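Local coordinates for possible periplasmic protein (Campylobacter jejuni, PDB 3RGC) that is a SurA-like periplasmic chaperone that probably assists protein folding and may have peptidyl-prolyl cis-trans isomerase activity, at residues V5-E10 / N37-I42; K101-I106 / D236-L241; D117-F122 / N223-E228; A138-S143 / Q163-N168. One frame throughout, in Å; residues are numbered along the deposited sequence.

Contact 1: residues V5-E10 / N37-I42; sequences VVVDKE and NEKMEI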
loop_
_atom_site.group_PDB
_atom_site.type_symbol
_atom_site.label_atom_id
_atom_site.label_comp_id
_atom_site.label_asym_id
_atom_site.label_seq_id
_atom_site.Cartn_x
_atom_site.Cartn_y
_atom_site.Cartn_z
ATOM N N VAL B 5 46.115 -13.555 14.939
ATOM C CA VAL B 5 46.100 -13.344 13.495
ATOM C C VAL B 5 46.440 -11.890 13.143
ATOM O O VAL B 5 46.067 -10.956 13.849
ATOM C CB VAL B 5 44.714 -13.712 12.880
ATOM C CG1 VAL B 5 44.770 -13.699 11.347
ATOM C CG2 VAL B 5 44.239 -15.072 13.381
ATOM N N VAL B 6 47.174 -11.707 12.059
ATOM C CA VAL B 6 47.427 -10.380 11.548
ATOM C C VAL B 6 46.782 -10.370 10.184
ATOM O O VAL B 6 46.925 -11.327 9.432
ATOM C CB VAL B 6 48.938 -10.114 11.425
ATOM C CG1 VAL B 6 49.202 -8.670 11.087
ATOM C CG2 VAL B 6 49.623 -10.461 12.717
ATOM N N VAL B 7 46.027 -9.314 9.891
ATOM C CA VAL B 7 45.358 -9.158 8.605
ATOM C C VAL B 7 45.838 -7.848 8.005
ATOM O O VAL B 7 45.700 -6.789 8.622
ATOM C CB VAL B 7 43.834 -9.128 8.760
ATOM C CG1 VAL B 7 43.150 -8.987 7.383
ATOM C CG2 VAL B 7 43.365 -10.374 9.478
ATOM N N ASP B 8 46.403 -7.922 6.802
ATOM C CA ASP B 8 47.305 -6.881 6.345
ATOM C C ASP B 8 48.366 -6.771 7.424
ATOM O O ASP B 8 49.226 -7.647 7.548
ATOM C CB ASP B 8 46.587 -5.548 6.165
ATOM C CG ASP B 8 46.226 -5.279 4.722
ATOM O OD1 ASP B 8 45.417 -4.360 4.469
ATOM O OD2 ASP B 8 46.754 -5.992 3.840
ATOM N N LYS B 9 48.290 -5.717 8.225
ATOM C CA LYS B 9 49.183 -5.598 9.369
ATOM C C LYS B 9 48.384 -5.502 10.671
ATOM O O LYS B 9 48.947 -5.546 11.767
ATOM C CB LYS B 9 50.115 -4.395 9.204
ATOM N N GLU B 10 47.065 -5.405 10.535
ATOM C CA GLU B 10 46.167 -5.245 11.671
ATOM C C GLU B 10 45.992 -6.527 12.497
ATOM O O GLU B 10 45.509 -7.541 12.005
ATOM C CB GLU B 10 44.823 -4.685 11.196
ATOM C CG GLU B 10 44.965 -3.270 10.637
ATOM C CD GLU B 10 43.762 -2.809 9.834
ATOM O OE1 GLU B 10 42.641 -3.277 10.120
ATOM O OE2 GLU B 10 43.946 -1.977 8.915
ATOM N N ASN B 37 37.048 -10.404 8.371
ATOM C CA ASN B 37 36.317 -9.471 7.518
ATOM C C ASN B 37 36.254 -8.046 8.085
ATOM O O ASN B 37 36.342 -7.080 7.334
ATOM C CB ASN B 37 34.911 -10.000 7.213
ATOM C CG ASN B 37 34.115 -9.066 6.323
ATOM O OD1 ASN B 37 34.258 -9.077 5.097
ATOM N ND2 ASN B 37 33.261 -8.252 6.938
ATOM N N GLU B 38 36.106 -7.901 9.400
ATOM C CA GLU B 38 36.097 -6.555 9.981
ATOM C C GLU B 38 37.408 -5.845 9.725
ATOM O O GLU B 38 37.431 -4.648 9.488
ATOM C CB GLU B 38 35.850 -6.586 11.476
ATOM C CG GLU B 38 34.397 -6.683 11.863
ATOM C CD GLU B 38 34.213 -6.544 13.358
ATOM O OE1 GLU B 38 35.205 -6.193 14.041
ATOM O OE2 GLU B 38 33.085 -6.787 13.848
ATOM N N LYS B 39 38.513 -6.574 9.780
ATOM C CA LYS B 39 39.800 -5.920 9.541
ATOM C C LYS B 39 39.937 -5.502 8.083
ATOM O O LYS B 39 40.502 -4.457 7.790
ATOM C CB LYS B 39 40.968 -6.804 9.962
ATOM C CG LYS B 39 40.970 -7.151 11.435
ATOM C CD LYS B 39 40.844 -5.902 12.282
ATOM C CE LYS B 39 40.885 -6.232 13.757
ATOM N NZ LYS B 39 40.738 -5.002 14.587
ATOM N N MET B 40 39.417 -6.321 7.173
ATOM C CA MET B 40 39.421 -5.973 5.757
ATOM C C MET B 40 38.652 -4.673 5.545
ATOM O O MET B 40 39.094 -3.808 4.802
ATOM C CB MET B 40 38.819 -7.097 4.899
ATOM C CG MET B 40 39.715 -8.319 4.699
ATOM S SD MET B 40 38.900 -9.653 3.758
ATOM C CE MET B 40 38.534 -8.762 2.315
ATOM N N GLU B 41 37.508 -4.528 6.212
ATOM C CA GLU B 41 36.675 -3.333 6.030
ATOM C C GLU B 41 37.366 -2.093 6.558
ATOM O O GLU B 41 37.402 -1.061 5.902
ATOM C CB GLU B 41 35.341 -3.479 6.769
ATOM C CG GLU B 41 34.400 -4.513 6.171
ATOM C CD GLU B 41 33.219 -4.815 7.082
ATOM O OE1 GLU B 41 33.275 -4.449 8.275
ATOM O OE2 GLU B 41 32.240 -5.424 6.611
ATOM N N ILE B 42 37.895 -2.199 7.771
ATOM C CA ILE B 42 38.595 -1.088 8.399
ATOM C C ILE B 42 39.706 -0.592 7.495
ATOM O O ILE B 42 39.893 0.611 7.332
ATOM C CB ILE B 42 39.180 -1.504 9.747
ATOM C CG1 ILE B 42 38.060 -1.677 10.774
ATOM C CG2 ILE B 42 40.186 -0.477 10.234
ATOM C CD1 ILE B 42 38.488 -2.450 12.014
#
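Val-7, at the end of strand 3-7, meets helix 30-48 through Lys-39, its CB lying 3.9 Å from Lys-39 CB. The lysine carries much of the contact and can be traced outward. Its CB touches both Val-7 CB and Glu-10 OE1; its chain then bends at chi2 (-52°), which brings CD to 3.8 Å from Glu-10 OE1. From there CE and NZ run out extended and lead away from the strand, leaving NZ 5.2 Å from Glu-10 OE1. The opposite charges are therefore close without forming a salt bridge, and any attraction is probably modest. Glu-10 reaches over the helix with an extended chain; its OE1 lies 3.4 Å from Lys-39 O, two acceptors that cannot bond, and 3.7 Å from Ile-42 CG2. Val-7 CG1 also lies 4.4 Å from Met-40 CG, a loose apolar contact; Met-40 packs on Phe-238 and Leu-241 of helix 218-244. Val-7 and Glu-10 are brought to the helix by a type II' turn, closed by Val-7 N to Glu-10 O (2.8 Å) and Glu-10 N to Val-7 O. This is a beta-hairpin, strands 3-7 and 10-13 joined by a two-residue turn, packed on a helix within the SurA-like N-terminal domain.

Contact 2: residues K101-I106 / D236-L241; sequences KLYEKI and DYFDKL
The long C-terminal helix 218-244 packs back on helix 86-107 of the SurA-like N-terminal helical domain, nearly at right angles, the short segments at 95° with axes 12.4 Å apart. That wide spacing is filled by side chains, chiefly Ile-106 and the neighbouring rings of Tyr-237 and Phe-238. Ile-106 uses two branches. CG2, anti to the backbone N, lies over one face of the Tyr-237 ring, 4.3 Å from its centroid in a CH-pi contact. CD1, at the end of the other branch, touches both rings from the same side, 3.7 Å from Tyr-237 CD2 and 3.4 Å from Phe-238 CE2. The Phe-238 ring then meets Tyr-103 rim to rim: Tyr-103 CE1 is 3.4 Å from Phe-238 CE2, with the planes at 64° and neither ring over the other's face. Leu-102 CD2 comes to the edge of the Phe-238 ring near CZ, at 4.4 Å. Within helix 218-244, Tyr-237 CD2 stands over the centre of one Phe-238 face. Phe-233 and Ile-234 continue the packing on Ile-106, while the Tyr-237 hydroxyl is hydrogen-bonded to Gln-44 of helix 30-48. Between these two segments the contact is made by aliphatic and aromatic carbon, so it probably rests on burial of apolar surface and on the fit of shapes.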
loop_
_atom_site.group_PDB
_atom_site.type_symbol
_atom_site.label_atom_id
_atom_site.label_comp_id
_atom_site.label_asym_id
_atom_site.label_seq_id
_atom_site.Cartn_x
_atom_site.Cartn_y
_atom_site.Cartn_z
ATOM N N LYS B 101 28.637 3.749 4.597
ATOM C CA LYS B 101 29.389 4.611 3.681
ATOM C C LYS B 101 30.362 3.768 2.832
ATOM O O LYS B 101 30.498 3.985 1.629
ATOM C CB LYS B 101 30.140 5.715 4.426
ATOM C CG LYS B 101 29.325 6.962 4.740
ATOM C CD LYS B 101 30.213 8.061 5.308
ATOM C CE LYS B 101 29.551 9.421 5.223
ATOM N NZ LYS B 101 30.556 10.532 5.350
ATOM N N LEU B 102 31.002 2.783 3.465
ATOM C CA LEU B 102 31.999 1.936 2.802
ATOM C C LEU B 102 31.385 1.156 1.649
ATOM O O LEU B 102 31.903 1.163 0.529
ATOM C CB LEU B 102 32.646 0.962 3.811
ATOM C CG LEU B 102 33.472 -0.164 3.179
ATOM C CD1 LEU B 102 34.629 0.423 2.389
ATOM C CD2 LEU B 102 33.983 -1.203 4.199
ATOM N N TYR B 103 30.269 0.490 1.920
ATOM C CA TYR B 103 29.587 -0.274 0.876
ATOM C C TYR B 103 28.931 0.604 -0.212
ATOM O O TYR B 103 28.798 0.175 -1.354
ATOM C CB TYR B 103 28.591 -1.254 1.496
ATOM C CG TYR B 103 29.288 -2.311 2.311
ATOM C CD1 TYR B 103 30.119 -3.223 1.707
ATOM C CD2 TYR B 103 29.144 -2.372 3.682
ATOM C CE1 TYR B 103 30.780 -4.178 2.444
ATOM C CE2 TYR B 103 29.805 -3.320 4.431
ATOM C CZ TYR B 103 30.624 -4.223 3.805
ATOM O OH TYR B 103 31.287 -5.187 4.532
ATOM N N GLU B 104 28.521 1.820 0.134
ATOM C CA GLU B 104 28.046 2.759 -0.889
ATOM C C GLU B 104 29.190 3.110 -1.823
ATOM O O GLU B 104 29.044 3.067 -3.029
ATOM C CB GLU B 104 27.583 4.074 -0.272
ATOM C CG GLU B 104 26.410 4.029 0.668
ATOM C CD GLU B 104 26.246 5.357 1.411
ATOM O OE1 GLU B 104 26.763 6.392 0.920
ATOM O OE2 GLU B 104 25.617 5.365 2.493
ATOM N N LYS B 105 30.321 3.506 -1.243
ATOM C CA LYS B 105 31.514 3.850 -2.009
ATOM C C LYS B 105 31.896 2.701 -2.939
ATOM O O LYS B 105 32.060 2.877 -4.148
ATOM C CB LYS B 105 32.670 4.161 -1.042
ATOM C CG LYS B 105 33.965 4.599 -1.699
ATOM C CD LYS B 105 33.777 5.908 -2.460
ATOM C CE LYS B 105 35.107 6.484 -2.927
ATOM N NZ LYS B 105 34.931 7.678 -3.816
ATOM N N ILE B 106 32.025 1.510 -2.373
ATOM C CA ILE B 106 32.372 0.354 -3.171
ATOM C C ILE B 106 31.390 0.173 -4.314
ATOM O O ILE B 106 31.798 0.006 -5.455
ATOM C CB ILE B 106 32.447 -0.929 -2.315
ATOM C CG1 ILE B 106 33.701 -0.908 -1.439
ATOM C CG2 ILE B 106 32.457 -2.178 -3.191
ATOM C CD1 ILE B 106 33.873 -2.168 -0.638
ATOM N N ASP B 236 32.268 -9.776 -5.054
ATOM C CA ASP B 236 33.428 -9.955 -5.908
ATOM C C ASP B 236 34.585 -9.061 -5.469
ATOM O O ASP B 236 35.751 -9.466 -5.493
ATOM C CB ASP B 236 33.050 -9.671 -7.364
ATOM C CG ASP B 236 34.246 -9.697 -8.297
ATOM O OD1 ASP B 236 34.666 -10.801 -8.704
ATOM O OD2 ASP B 236 34.765 -8.608 -8.626
ATOM N N TYR B 237 34.257 -7.839 -5.072
ATOM C CA TYR B 237 35.269 -6.881 -4.655
ATOM C C TYR B 237 36.021 -7.420 -3.438
ATOM O O TYR B 237 37.252 -7.323 -3.365
ATOM C CB TYR B 237 34.614 -5.532 -4.331
ATOM C CG TYR B 237 35.596 -4.451 -3.935
ATOM C CD1 TYR B 237 36.078 -3.545 -4.869
ATOM C CD2 TYR B 237 36.042 -4.340 -2.626
ATOM C CE1 TYR B 237 36.984 -2.561 -4.501
ATOM C CE2 TYR B 237 36.934 -3.370 -2.256
ATOM C CZ TYR B 237 37.403 -2.482 -3.193
ATOM O OH TYR B 237 38.289 -1.509 -2.808
ATOM N N PHE B 238 35.280 -7.993 -2.490
ATOM C CA PHE B 238 35.900 -8.607 -1.315
ATOM C C PHE B 238 36.551 -9.973 -1.548
ATOM O O PHE B 238 37.540 -10.292 -0.892
ATOM C CB PHE B 238 34.966 -8.598 -0.099
ATOM C CG PHE B 238 34.814 -7.231 0.507
ATOM C CD1 PHE B 238 35.852 -6.663 1.221
ATOM C CD2 PHE B 238 33.664 -6.490 0.309
ATOM C CE1 PHE B 238 35.733 -5.394 1.756
ATOM C CE2 PHE B 238 33.544 -5.220 0.842
ATOM C CZ PHE B 238 34.578 -4.674 1.565
ATOM N N ASP B 239 36.046 -10.762 -2.493
ATOM C CA ASP B 239 36.754 -11.998 -2.866
ATOM C C ASP B 239 38.142 -11.682 -3.397
ATOM O O ASP B 239 39.135 -12.238 -2.931
ATOM C CB ASP B 239 36.002 -12.803 -3.920
ATOM C CG ASP B 239 34.644 -13.251 -3.446
ATOM O OD1 ASP B 239 34.465 -13.369 -2.210
ATOM O OD2 ASP B 239 33.753 -13.469 -4.310
ATOM N N LYS B 240 38.201 -10.794 -4.387
ATOM C CA LYS B 240 39.471 -10.385 -4.963
ATOM C C LYS B 240 40.399 -9.856 -3.876
ATOM O O LYS B 240 41.619 -9.944 -3.987
ATOM C CB LYS B 240 39.263 -9.302 -6.018
ATOM C CG LYS B 240 38.670 -9.784 -7.334
ATOM C CD LYS B 240 38.657 -8.650 -8.349
ATOM C CE LYS B 240 38.145 -9.104 -9.701
ATOM N NZ LYS B 240 38.122 -7.974 -10.677
ATOM N N LEU B 241 39.814 -9.289 -2.829
ATOM C CA LEU B 241 40.604 -8.694 -1.767
ATOM C C LEU B 241 41.113 -9.781 -0.830
ATOM O O LEU B 241 42.273 -9.765 -0.426
ATOM C CB LEU B 241 39.776 -7.677 -0.993
ATOM C CG LEU B 241 40.600 -6.618 -0.273
ATOM C CD1 LEU B 241 41.488 -5.907 -1.273
ATOM C CD2 LEU B 241 39.686 -5.641 0.450
#

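Contact 3: residues D117-F122 / N223-E228; sequences DGAKKF and NAYVSE
The rings of Phe-122 and Tyr-225 approach obliquely, their planes 39° apart and their centroids 5.1 Å from each other, an arrangement that is neither a stack nor edge-to-face. Phe-122 reaches toward helix 218-244 with CG anti to its backbone N (chi1 180°), which lays the ring across the helix surface. Tyr-225 CA sits almost exactly above the centre of one phenylalanine face, 3.9 Å from the centroid, in a CH-pi contact. The rings come closest at Phe-122 CD1 and Tyr-225 CD1, 3.3 Å apart. At the rim of the phenylalanine, Glu-228 OE1 lies near the ring plane, 3.1 Å from CE1, with the carboxylate turned 90° to the ring; the partly positive ring hydrogens probably favour this approach. The helices themselves cross at about a right angle, joining helix 116-125, in the Cj1289-like C-terminal family region, to the long C-terminal helix. Ala-224 CB adds an apolar contact at Phe-122 CE2. Tyr-225 swings the opposite way, its ring lying against the backbone of Gly-118, whose O stands over one face toward the rim and whose C is 3.6 Å from CE2. Beyond the ring, a water donates to both Gly-118 O (2.8 Å) and Tyr-225 OH (3.0 Å), bridging the helices. The same hydroxyl is also hydrogen-bonded to Asp-113.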
loop_
_atom_site.group_PDB
_atom_site.type_symbol
_atom_site.label_atom_id
_atom_site.label_comp_id
_atom_site.label_asym_id
_atom_site.label_seq_id
_atom_site.Cartn_x
_atom_site.Cartn_y
_atom_site.Cartn_z
ATOM N N ASP B 117 16.669 -5.625 -22.145
ATOM C CA ASP B 117 17.045 -6.992 -22.443
ATOM C C ASP B 117 17.874 -7.609 -21.325
ATOM O O ASP B 117 17.710 -8.787 -21.029
ATOM C CB ASP B 117 17.667 -7.160 -23.839
ATOM C CG ASP B 117 18.790 -6.193 -24.112
ATOM O OD1 ASP B 117 18.691 -5.005 -23.724
ATOM O OD2 ASP B 117 19.774 -6.633 -24.742
ATOM N N GLY B 118 18.717 -6.809 -20.671
ATOM C CA GLY B 118 19.452 -7.281 -19.510
ATOM C C GLY B 118 18.508 -7.815 -18.443
ATOM O O GLY B 118 18.697 -8.910 -17.915
ATOM N N ALA B 119 17.477 -7.040 -18.135
ATOM C CA ALA B 119 16.478 -7.448 -17.154
ATOM C C ALA B 119 15.709 -8.683 -17.601
ATOM O O ALA B 119 15.617 -9.653 -16.845
ATOM C CB ALA B 119 15.526 -6.304 -16.857
ATOM N N LYS B 120 15.168 -8.660 -18.820
ATOM C CA LYS B 120 14.418 -9.816 -19.315
ATOM C C LYS B 120 15.235 -11.058 -19.063
ATOM O O LYS B 120 14.767 -12.002 -18.438
ATOM C CB LYS B 120 14.108 -9.728 -20.817
ATOM C CG LYS B 120 13.126 -8.643 -21.216
ATOM N N LYS B 121 16.472 -11.053 -19.546
ATOM C CA LYS B 121 17.300 -12.238 -19.434
ATOM C C LYS B 121 17.481 -12.626 -17.969
ATOM O O LYS B 121 17.506 -13.808 -17.631
ATOM C CB LYS B 121 18.643 -12.037 -20.131
ATOM C CG LYS B 121 19.313 -13.342 -20.512
ATOM C CD LYS B 121 18.512 -14.113 -21.554
ATOM C CE LYS B 121 19.234 -15.401 -21.963
ATOM N NZ LYS B 121 18.462 -16.165 -22.977
ATOM N N PHE B 122 17.574 -11.629 -17.097
ATOM C CA PHE B 122 17.604 -11.890 -15.669
ATOM C C PHE B 122 16.312 -12.561 -15.209
ATOM O O PHE B 122 16.330 -13.491 -14.400
ATOM C CB PHE B 122 17.815 -10.613 -14.874
ATOM C CG PHE B 122 17.848 -10.839 -13.397
ATOM C CD1 PHE B 122 19.026 -11.222 -12.771
ATOM C CD2 PHE B 122 16.699 -10.701 -12.637
ATOM C CE1 PHE B 122 19.064 -11.446 -11.408
ATOM C CE2 PHE B 122 16.725 -10.924 -11.275
ATOM C CZ PHE B 122 17.907 -11.299 -10.658
ATOM N N ASN B 223 14.431 -3.830 -10.375
ATOM C CA ASN B 223 14.998 -3.557 -9.059
ATOM C C ASN B 223 15.837 -4.731 -8.531
ATOM O O ASN B 223 16.926 -4.540 -7.992
ATOM C CB ASN B 223 13.900 -3.175 -8.064
ATOM C CG ASN B 223 13.124 -1.941 -8.500
ATOM O OD1 ASN B 223 13.657 -1.062 -9.173
ATOM N ND2 ASN B 223 11.853 -1.877 -8.123
ATOM N N ALA B 224 15.330 -5.943 -8.713
ATOM C CA ALA B 224 16.021 -7.151 -8.273
ATOM C C ALA B 224 17.300 -7.398 -9.079
ATOM O O ALA B 224 18.335 -7.809 -8.534
ATOM C CB ALA B 224 15.096 -8.349 -8.379
ATOM N N TYR B 225 17.225 -7.151 -10.382
ATOM C CA TYR B 225 18.388 -7.308 -11.245
ATOM C C TYR B 225 19.477 -6.363 -10.786
ATOM O O TYR B 225 20.631 -6.744 -10.622
ATOM C CB TYR B 225 18.001 -7.008 -12.685
ATOM C CG TYR B 225 19.120 -7.149 -13.672
ATOM C CD1 TYR B 225 20.035 -8.192 -13.569
ATOM C CD2 TYR B 225 19.245 -6.255 -14.737
ATOM C CE1 TYR B 225 21.064 -8.334 -14.492
ATOM C CE2 TYR B 225 20.264 -6.388 -15.665
ATOM C CZ TYR B 225 21.172 -7.432 -15.542
ATOM O OH TYR B 225 22.188 -7.570 -16.461
ATOM N N VAL B 226 19.093 -5.119 -10.559
ATOM C CA VAL B 226 20.020 -4.100 -10.100
ATOM C C VAL B 226 20.534 -4.412 -8.691
ATOM O O VAL B 226 21.727 -4.320 -8.424
ATOM C CB VAL B 226 19.346 -2.720 -10.116
ATOM C CG1 VAL B 226 20.207 -1.694 -9.377
ATOM C CG2 VAL B 226 19.064 -2.289 -11.555
ATOM N N SER B 227 19.635 -4.794 -7.791
ATOM C CA SER B 227 20.057 -5.212 -6.454
ATOM C C SER B 227 21.112 -6.315 -6.527
ATOM O O SER B 227 22.142 -6.250 -5.856
ATOM C CB SER B 227 18.857 -5.704 -5.634
ATOM O OG SER B 227 19.189 -6.901 -4.948
ATOM N N GLU B 228 20.852 -7.336 -7.341
ATOM C CA GLU B 228 21.806 -8.428 -7.487
ATOM C C GLU B 228 23.137 -8.014 -8.087
ATOM O O GLU B 228 24.195 -8.516 -7.682
ATOM C CB GLU B 228 21.225 -9.569 -8.304
ATOM C CG GLU B 228 22.274 -10.607 -8.631
ATOM C CD GLU B 228 21.690 -11.980 -8.828
ATOM O OE1 GLU B 228 20.450 -12.117 -8.745
ATOM O OE2 GLU B 228 22.476 -12.922 -9.060
HETATM O O HOH W 1 21.268 -10.045 -17.954
#

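Contact 4: residues A138-S143 / Q163-N168; sequences ANIYLS and QNASLN
Segment 138-143 of strand 135-143 runs antiparallel to strand 163-167, with Ala-138/Ala-165 and Ile-140/Gln-163 as hydrogen-bonded pairs on either side of the non-hydrogen-bonded pair Asn-139/Asn-164. Ile-140 and Gln-163 exchange two bonds of 2.9 Å, Ile-140 N to Gln-163 O and Gln-163 N to Ile-140 O. At the other pair, Ala-138 N reaches Ala-165 O at 3.1 Å, but the return bond from Ala-165 N to Ala-138 O is weak, bent to 128° at the hydrogen. Between them, Asn-139 CA and Asn-164 CA each make a CA-H...O contact of 3.3 Å, with Gln-163 O and Ala-138 O respectively. Strand 163-167 is, within this chain, an outermost strand of the four-stranded antiparallel sheet in the FKBP-clan domain, and strand 198-207 borders 135-143 on its far side. Ile-140 shares a sheet face with Ala-138, Gln-163 and Ala-165. Its CG1 branch, anti to the carbonyl carbon, carries CD1 diagonally across to Ala-165 CB. The side chains of Asn-139 and Asn-164 lie on the other face; the orientation of the Asn-164 amide is uncertain, while Asn-139 ND2 is hydrogen-bonded to Glu-202 of strand 198-207.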
loop_
_atom_site.group_PDB
_atom_site.type_symbol
_atom_site.label_atom_id
_atom_site.label_comp_id
_atom_site.label_asym_id
_atom_site.label_seq_id
_atom_site.Cartn_x
_atom_site.Cartn_y
_atom_site.Cartn_z
ATOM N N ALA B 138 -8.635 -13.208 1.134
ATOM C CA ALA B 138 -8.234 -12.199 2.110
ATOM C C ALA B 138 -9.424 -11.483 2.730
ATOM O O ALA B 138 -10.550 -11.562 2.231
ATOM C CB ALA B 138 -7.285 -11.177 1.470
ATOM N N ASN B 139 -9.159 -10.808 3.845
ATOM C CA ASN B 139 -10.093 -9.853 4.406
ATOM C C ASN B 139 -9.872 -8.505 3.745
ATOM O O ASN B 139 -8.778 -7.960 3.817
ATOM C CB ASN B 139 -9.853 -9.702 5.908
ATOM C CG ASN B 139 -10.022 -10.998 6.653
ATOM O OD1 ASN B 139 -10.946 -11.753 6.391
ATOM N ND2 ASN B 139 -9.125 -11.267 7.588
ATOM N N ILE B 140 -10.895 -7.966 3.094
ATOM C CA ILE B 140 -10.782 -6.605 2.576
ATOM C C ILE B 140 -11.513 -5.609 3.455
ATOM O O ILE B 140 -12.660 -5.836 3.847
ATOM C CB ILE B 140 -11.343 -6.465 1.163
ATOM C CG1 ILE B 140 -11.003 -7.700 0.323
ATOM C CG2 ILE B 140 -10.829 -5.175 0.534
ATOM C CD1 ILE B 140 -11.389 -7.569 -1.136
ATOM N N TYR B 141 -10.836 -4.505 3.753
ATOM C CA TYR B 141 -11.419 -3.391 4.493
ATOM C C TYR B 141 -11.586 -2.198 3.563
ATOM O O TYR B 141 -10.687 -1.902 2.771
ATOM C CB TYR B 141 -10.505 -2.997 5.653
ATOM C CG TYR B 141 -10.536 -3.967 6.803
ATOM C CD1 TYR B 141 -11.477 -3.836 7.814
ATOM C CD2 TYR B 141 -9.632 -5.018 6.877
ATOM C CE1 TYR B 141 -11.515 -4.721 8.871
ATOM C CE2 TYR B 141 -9.664 -5.911 7.928
ATOM C CZ TYR B 141 -10.608 -5.756 8.923
ATOM O OH TYR B 141 -10.649 -6.637 9.978
ATOM N N LEU B 142 -12.720 -1.507 3.665
ATOM C CA LEU B 142 -13.008 -0.376 2.777
ATOM C C LEU B 142 -13.306 0.915 3.532
ATOM O O LEU B 142 -13.887 0.894 4.613
ATOM C CB LEU B 142 -14.176 -0.704 1.832
ATOM C CG LEU B 142 -13.976 -1.869 0.849
ATOM C CD1 LEU B 142 -15.219 -2.076 0.007
ATOM C CD2 LEU B 142 -12.770 -1.630 -0.050
ATOM N N SER B 143 -12.922 2.040 2.944
ATOM C CA SER B 143 -13.243 3.338 3.514
ATOM C C SER B 143 -13.044 4.468 2.518
ATOM O O SER B 143 -12.211 4.387 1.611
ATOM C CB SER B 143 -12.396 3.596 4.766
ATOM O OG SER B 143 -12.483 4.951 5.196
ATOM N N GLN B 163 -14.891 -7.584 4.437
ATOM C CA GLN B 163 -15.459 -8.594 3.559
ATOM C C GLN B 163 -14.409 -9.674 3.420
ATOM O O GLN B 163 -13.280 -9.491 3.863
ATOM C CB GLN B 163 -15.782 -8.019 2.185
ATOM C CG GLN B 163 -16.940 -7.042 2.175
ATOM C CD GLN B 163 -17.087 -6.340 0.838
ATOM O OE1 GLN B 163 -16.222 -6.453 -0.034
ATOM N NE2 GLN B 163 -18.187 -5.610 0.669
ATOM N N ASN B 164 -14.784 -10.794 2.814
ATOM C CA ASN B 164 -13.853 -11.886 2.563
ATOM C C ASN B 164 -13.829 -12.242 1.094
ATOM O O ASN B 164 -14.628 -13.058 0.632
ATOM C CB ASN B 164 -14.222 -13.124 3.379
ATOM C CG ASN B 164 -13.568 -13.135 4.735
ATOM O OD1 ASN B 164 -12.641 -12.371 4.987
ATOM N ND2 ASN B 164 -14.036 -14.009 5.617
ATOM N N ALA B 165 -12.905 -11.634 0.360
ATOM C CA ALA B 165 -12.832 -11.839 -1.079
ATOM C C ALA B 165 -12.060 -13.098 -1.459
ATOM O O ALA B 165 -11.005 -13.384 -0.895
ATOM C CB ALA B 165 -12.216 -10.624 -1.751
ATOM N N SER B 166 -12.603 -13.846 -2.414
ATOM C CA SER B 166 -11.873 -14.937 -3.044
ATOM C C SER B 166 -11.404 -14.470 -4.416
ATOM O O SER B 166 -12.072 -14.705 -5.423
ATOM C CB SER B 166 -12.757 -16.176 -3.186
ATOM O OG SER B 166 -13.173 -16.650 -1.918
ATOM N N LEU B 167 -10.256 -13.798 -4.446
ATOM C CA LEU B 167 -9.744 -13.209 -5.677
ATOM C C LEU B 167 -9.297 -14.273 -6.672
ATOM O O LEU B 167 -8.191 -14.807 -6.578
ATOM C CB LEU B 167 -8.592 -12.247 -5.376
ATOM N N ASN B 168 -10.180 -14.585 -7.614
ATOM C CA ASN B 168 -9.874 -15.519 -8.688
ATOM C C ASN B 168 -9.097 -14.784 -9.763
ATOM O O ASN B 168 -8.995 -13.554 -9.732
ATOM C CB ASN B 168 -11.162 -16.084 -9.280
#

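Overall arrangement
From the N terminus, contact 1 closes first, folding the hairpin onto helix 30-48 within the N-terminal region. The chain then reaches helix 86-107, where contact 2 opens a loop that ends only near the C terminus, on helix 218-244. Inside it, contact 3 opens at helix 116-125 and closes on an earlier part of that same long helix; inside contact 3, in turn, contact 4 pairs two strands of the C-terminal family region. Contacts 2, 3 and 4 are thus successively nested, and none cross. Contacts 1 and 2 touch through Met-40 and Phe-238, whereas contacts 1 and 4 lie on opposite sides of the chain's centre, their centres about 55 Å apart.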